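Side-chain contacts in Lmo0325 protein (Listeria monocytogenes EGD-e, PDB 4RYK), which probably binds DNA and regulates transcription as a member of the Rgg family, with a helix-turn-helix domain and an all-helical C-terminal domain: residues 97-100 / 101-104; 111-114 / 115-119. One frame throughout, in Å; residues are numbered along the deposited sequence.

Interaction 1 of 2, residues 97-100 / 101-104; sequences GMQA and LLDK
Gln99 and Asp103, four residues apart on helix 95-108, join side chains along the outside of the helix and illustrate how an amide can reach a carboxylate one turn further on. NE2 of Gln99 donates to OD1 of Asp103 over 2.8 Å, with a noticeably bent N-H...O angle of 146°. The acceptor lies in the amide plane of Gln99, yet the amide itself stands above the carboxylate plane, the two flat groups being turned 47° apart. The first torsion of Gln99 swings CG anti to the backbone N (chi1 177°), and a bend at chi2 brings the amide back over the next turn. There NE2 also passes 4.0 Å from CD2 of Leu102. Beneath the side-chain bridge, Asp103 N binds O of Gln99 at 2.8 Å, so this pair is joined twice.

Ala100 contributes through its main chain: its O accepts from Lys104 N at 2.9 Å, and CB of Lys104 rests near the same oxygen. Three steps earlier in the same series of backbone bonds, Leu101 N donates to O of Gly97, while CB of Leu101 lies 3.5 Å from O of Met98.

Two surfaces thus separate. The Gln99-Asp103 pair lies along the more exposed side, whereas Leu101 packs on Leu89 of helix 82-91, Leu102 meets His121 of helix 113-132, and the selenomethionine Met98 wedges between those two helices.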
loop_
_atom_site.group_PDB
_atom_site.type_symbol
_atom_site.label_atom_id
_atom_site.label_comp_id
_atom_site.label_asym_id
_atom_site.label_seq_id
_atom_site.Cartn_x
_atom_site.Cartn_y
_atom_site.Cartn_z
ATOM N N GLY A 97 18.554 -21.000 5.884
ATOM C CA GLY A 97 17.114 -20.682 5.863
ATOM C C GLY A 97 16.429 -20.945 4.501
ATOM O O GLY A 97 15.299 -21.433 4.431
HETATM N N MSE A 98 17.122 -20.648 3.414
HETATM C CA MSE A 98 16.558 -20.922 2.097
HETATM C C MSE A 98 16.373 -22.377 1.897
HETATM O O MSE A 98 15.385 -22.805 1.283
HETATM C CB MSE A 98 17.494 -20.515 0.994
HETATM C CG MSE A 98 17.785 -19.055 1.156
HETATM SE SE MSE A 98 18.178 -18.417 -0.633
HETATM C CE MSE A 98 18.819 -16.678 -0.048
ATOM N N GLN A 99 17.342 -23.178 2.357
ATOM C CA GLN A 99 17.227 -24.622 2.178
ATOM C C GLN A 99 15.999 -25.159 2.939
ATOM O O GLN A 99 15.289 -26.038 2.449
ATOM C CB GLN A 99 18.491 -25.324 2.653
ATOM C CG GLN A 99 18.450 -26.839 2.578
ATOM C CD GLN A 99 18.377 -27.326 1.148
ATOM O OE1 GLN A 99 19.227 -27.005 0.313
ATOM N NE2 GLN A 99 17.345 -28.097 0.856
ATOM N N ALA A 100 15.746 -24.608 4.114
ATOM C CA ALA A 100 14.543 -24.966 4.896
ATOM C C ALA A 100 13.260 -24.524 4.190
ATOM O O ALA A 100 12.273 -25.266 4.097
ATOM C CB ALA A 100 14.626 -24.329 6.290
ATOM N N LEU A 101 13.266 -23.310 3.666
ATOM C CA LEU A 101 12.137 -22.904 2.852
ATOM C C LEU A 101 11.952 -23.856 1.665
ATOM O O LEU A 101 10.829 -24.235 1.332
ATOM C CB LEU A 101 12.311 -21.483 2.389
ATOM C CG LEU A 101 11.161 -20.947 1.557
ATOM C CD1 LEU A 101 9.883 -20.937 2.368
ATOM C CD2 LEU A 101 11.472 -19.557 1.082
ATOM N N LEU A 102 13.045 -24.271 1.046
ATOM C CA LEU A 102 12.961 -25.210 -0.067
ATOM C C LEU A 102 12.399 -26.556 0.353
ATOM O O LEU A 102 11.522 -27.075 -0.310
ATOM C CB LEU A 102 14.317 -25.395 -0.707
ATOM C CG LEU A 102 14.452 -26.395 -1.844
ATOM C CD1 LEU A 102 13.445 -26.103 -2.948
ATOM C CD2 LEU A 102 15.873 -26.300 -2.371
ATOM N N ASP A 103 12.892 -27.111 1.454
ATOM C CA ASP A 103 12.345 -28.364 2.015
ATOM C C ASP A 103 10.845 -28.282 2.294
ATOM O O ASP A 103 10.103 -29.215 1.992
ATOM C CB ASP A 103 13.058 -28.746 3.320
ATOM C CG ASP A 103 14.568 -29.101 3.123
ATOM O OD1 ASP A 103 15.077 -29.293 1.998
ATOM O OD2 ASP A 103 15.282 -29.199 4.127
ATOM N N LYS A 104 10.398 -27.177 2.872
ATOM C CA LYS A 104 8.976 -27.029 3.181
ATOM C C LYS A 104 8.115 -27.081 1.929
ATOM O O LYS A 104 7.252 -27.939 1.816
ATOM C CB LYS A 104 8.716 -25.729 3.939
ATOM C CG LYS A 104 7.238 -25.359 4.069
ATOM C CD LYS A 104 6.955 -24.447 5.257
ATOM C CE LYS A 104 7.611 -23.082 5.127
ATOM N NZ LYS A 104 6.799 -22.147 4.297
#

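Interaction 2 of 2, residues 111-114 / 115-119; sequences EQSE and VRKAI
Over the face of the Glu114 carboxylate, near OE1, stands CE of Lys117, with 3.5 Å between Lys117 CE and Glu114 OE1. The ammonium is less far out of the carboxylate plane: Lys117 NZ lies 3.8 Å from Glu114 OE1, a long salt bridge. The two side chains meet at a slant, the acid bent at chi2 and the lysine at chi3 and chi4. The amide of Gln112 and the guanidinium of Arg116 take partners beyond the two segments. NE2 of Gln112 donates to the backbone O of Arg59 of the second subunit, and Arg116 reaches Asp80 and Glu162 in salt bridges.

The same Lys117 ammonium makes a weak hydrogen bond from NZ to OG of Ser113, at 3.5 Å, so one nitrogen spans two residues of the preceding turn. Ser113 OG is held more firmly by O of Thr110. The side chain of Lys117 starts out with CG anti to the carbonyl carbon (chi1 -69°), which lays Lys117 CG 3.2 Å from O of Ser113.

Residues 113-119 belong to the N-terminal part of helix 113-132, the second arm of a helical hairpin with helix 95-108; such pairing is in keeping with the TPR-like C-terminal domain of Rgg regulators. The i to i+4 bonds are already in place. Lys117 N meets O of Ser113 at 2.8 Å, almost in line with the carbonyl. Ala118 N meets O of Glu114 at 2.8 Å, and Ala118 CB lies 3.4 Å from Glu114 O. The side chain of Lys117 also touches Ile105 and Thr106 of helix 95-108, while Val115 faces Tyr152 and Ile166 and Ala118 lies against Tyr145 and Ile148.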
loop_
_atom_site.group_PDB
_atom_site.type_symbol
_atom_site.label_atom_id
_atom_site.label_comp_id
_atom_site.label_asym_id
_atom_site.label_seq_id
_atom_site.Cartn_x
_atom_site.Cartn_y
_atom_site.Cartn_z
ATOM N N GLU A 111 2.810 -29.136 -8.359
ATOM C CA GLU A 111 3.591 -29.188 -9.610
ATOM C C GLU A 111 4.139 -27.815 -10.047
ATOM O O GLU A 111 5.273 -27.716 -10.480
ATOM C CB GLU A 111 2.739 -29.777 -10.751
ATOM C CG GLU A 111 2.273 -31.209 -10.519
ATOM C CD GLU A 111 3.438 -32.160 -10.309
ATOM O OE1 GLU A 111 3.511 -32.828 -9.250
ATOM O OE2 GLU A 111 4.304 -32.216 -11.203
ATOM N N GLN A 112 3.330 -26.761 -9.930
ATOM C CA GLN A 112 3.708 -25.396 -10.355
ATOM C C GLN A 112 4.630 -24.659 -9.356
ATOM O O GLN A 112 5.086 -23.539 -9.633
ATOM C CB GLN A 112 2.452 -24.538 -10.619
ATOM C CG GLN A 112 1.495 -24.337 -9.426
ATOM C CD GLN A 112 0.390 -25.402 -9.341
ATOM O OE1 GLN A 112 0.661 -26.603 -9.461
ATOM N NE2 GLN A 112 -0.848 -24.972 -9.120
ATOM N N SER A 113 4.909 -25.279 -8.208
ATOM C CA SER A 113 5.894 -24.735 -7.313
ATOM C C SER A 113 7.286 -24.960 -7.940
ATOM O O SER A 113 8.295 -24.501 -7.383
ATOM C CB SER A 113 5.732 -25.353 -5.924
ATOM O OG SER A 113 5.733 -26.769 -5.970
ATOM N N GLU A 114 7.335 -25.611 -9.127
ATOM C CA GLU A 114 8.600 -25.848 -9.850
ATOM C C GLU A 114 9.405 -24.575 -10.059
ATOM O O GLU A 114 10.635 -24.550 -9.846
ATOM C CB GLU A 114 8.390 -26.509 -11.219
ATOM C CG GLU A 114 8.211 -28.021 -11.237
ATOM C CD GLU A 114 9.297 -28.789 -10.497
ATOM O OE1 GLU A 114 8.939 -29.464 -9.497
ATOM O OE2 GLU A 114 10.491 -28.725 -10.906
ATOM N N VAL A 115 8.745 -23.503 -10.451
ATOM C CA VAL A 115 9.480 -22.258 -10.726
ATOM C C VAL A 115 9.989 -21.664 -9.448
ATOM O O VAL A 115 11.115 -21.236 -9.383
ATOM C CB VAL A 115 8.634 -21.227 -11.439
ATOM C CG1 VAL A 115 9.450 -20.003 -11.786
ATOM C CG2 VAL A 115 8.182 -21.835 -12.698
ATOM N N ARG A 116 9.172 -21.663 -8.409
ATOM C CA ARG A 116 9.634 -21.119 -7.127
ATOM C C ARG A 116 10.765 -21.931 -6.590
ATOM O O ARG A 116 11.754 -21.378 -6.081
ATOM C CB ARG A 116 8.488 -21.038 -6.137
ATOM C CG ARG A 116 7.539 -19.907 -6.489
ATOM C CD ARG A 116 6.404 -19.812 -5.489
ATOM N NE ARG A 116 5.496 -18.668 -5.686
ATOM C CZ ARG A 116 4.580 -18.333 -4.782
ATOM N NH1 ARG A 116 4.466 -19.044 -3.664
ATOM N NH2 ARG A 116 3.757 -17.317 -4.990
ATOM N N LYS A 117 10.659 -23.241 -6.710
ATOM C CA LYS A 117 11.777 -24.117 -6.285
ATOM C C LYS A 117 13.027 -23.872 -7.082
ATOM O O LYS A 117 14.118 -23.848 -6.524
ATOM C CB LYS A 117 11.399 -25.573 -6.380
ATOM C CG LYS A 117 10.355 -25.928 -5.345
ATOM C CD LYS A 117 10.134 -27.423 -5.230
ATOM C CE LYS A 117 9.314 -27.983 -6.363
ATOM N NZ LYS A 117 8.376 -29.008 -5.807
ATOM N N ALA A 118 12.871 -23.644 -8.383
ATOM C CA ALA A 118 14.050 -23.378 -9.217
ATOM C C ALA A 118 14.721 -22.088 -8.766
ATOM O O ALA A 118 15.941 -21.971 -8.712
ATOM C CB ALA A 118 13.665 -23.333 -10.696
ATOM N N ILE A 119 13.922 -21.102 -8.392
ATOM C CA ILE A 119 14.498 -19.830 -7.947
ATOM C C ILE A 119 15.338 -20.025 -6.692
ATOM O O ILE A 119 16.485 -19.565 -6.584
ATOM C CB ILE A 119 13.393 -18.759 -7.771
ATOM C CG1 ILE A 119 13.023 -18.208 -9.161
ATOM C CG2 ILE A 119 13.856 -17.602 -6.904
ATOM C CD1 ILE A 119 11.697 -17.526 -9.165
#

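From the N terminus, the chain first forms interaction 1 within helix 95-108, then passes through a short connection and enters helix 113-132, whose N-terminal part holds interaction 2. The two stand in series: neither encloses nor crosses the other, and each closes no more than a single helical turn. Their centres are 13 Å apart, yet they touch where CD1 of Leu102 packs against CG of Lys117 at 3.9 Å, a seam between the arms of the hairpin. Helix 82-91 is common ground for both, and residues 111-119 extend the connections to helices 143-153 and 161-170 and to the second subunit.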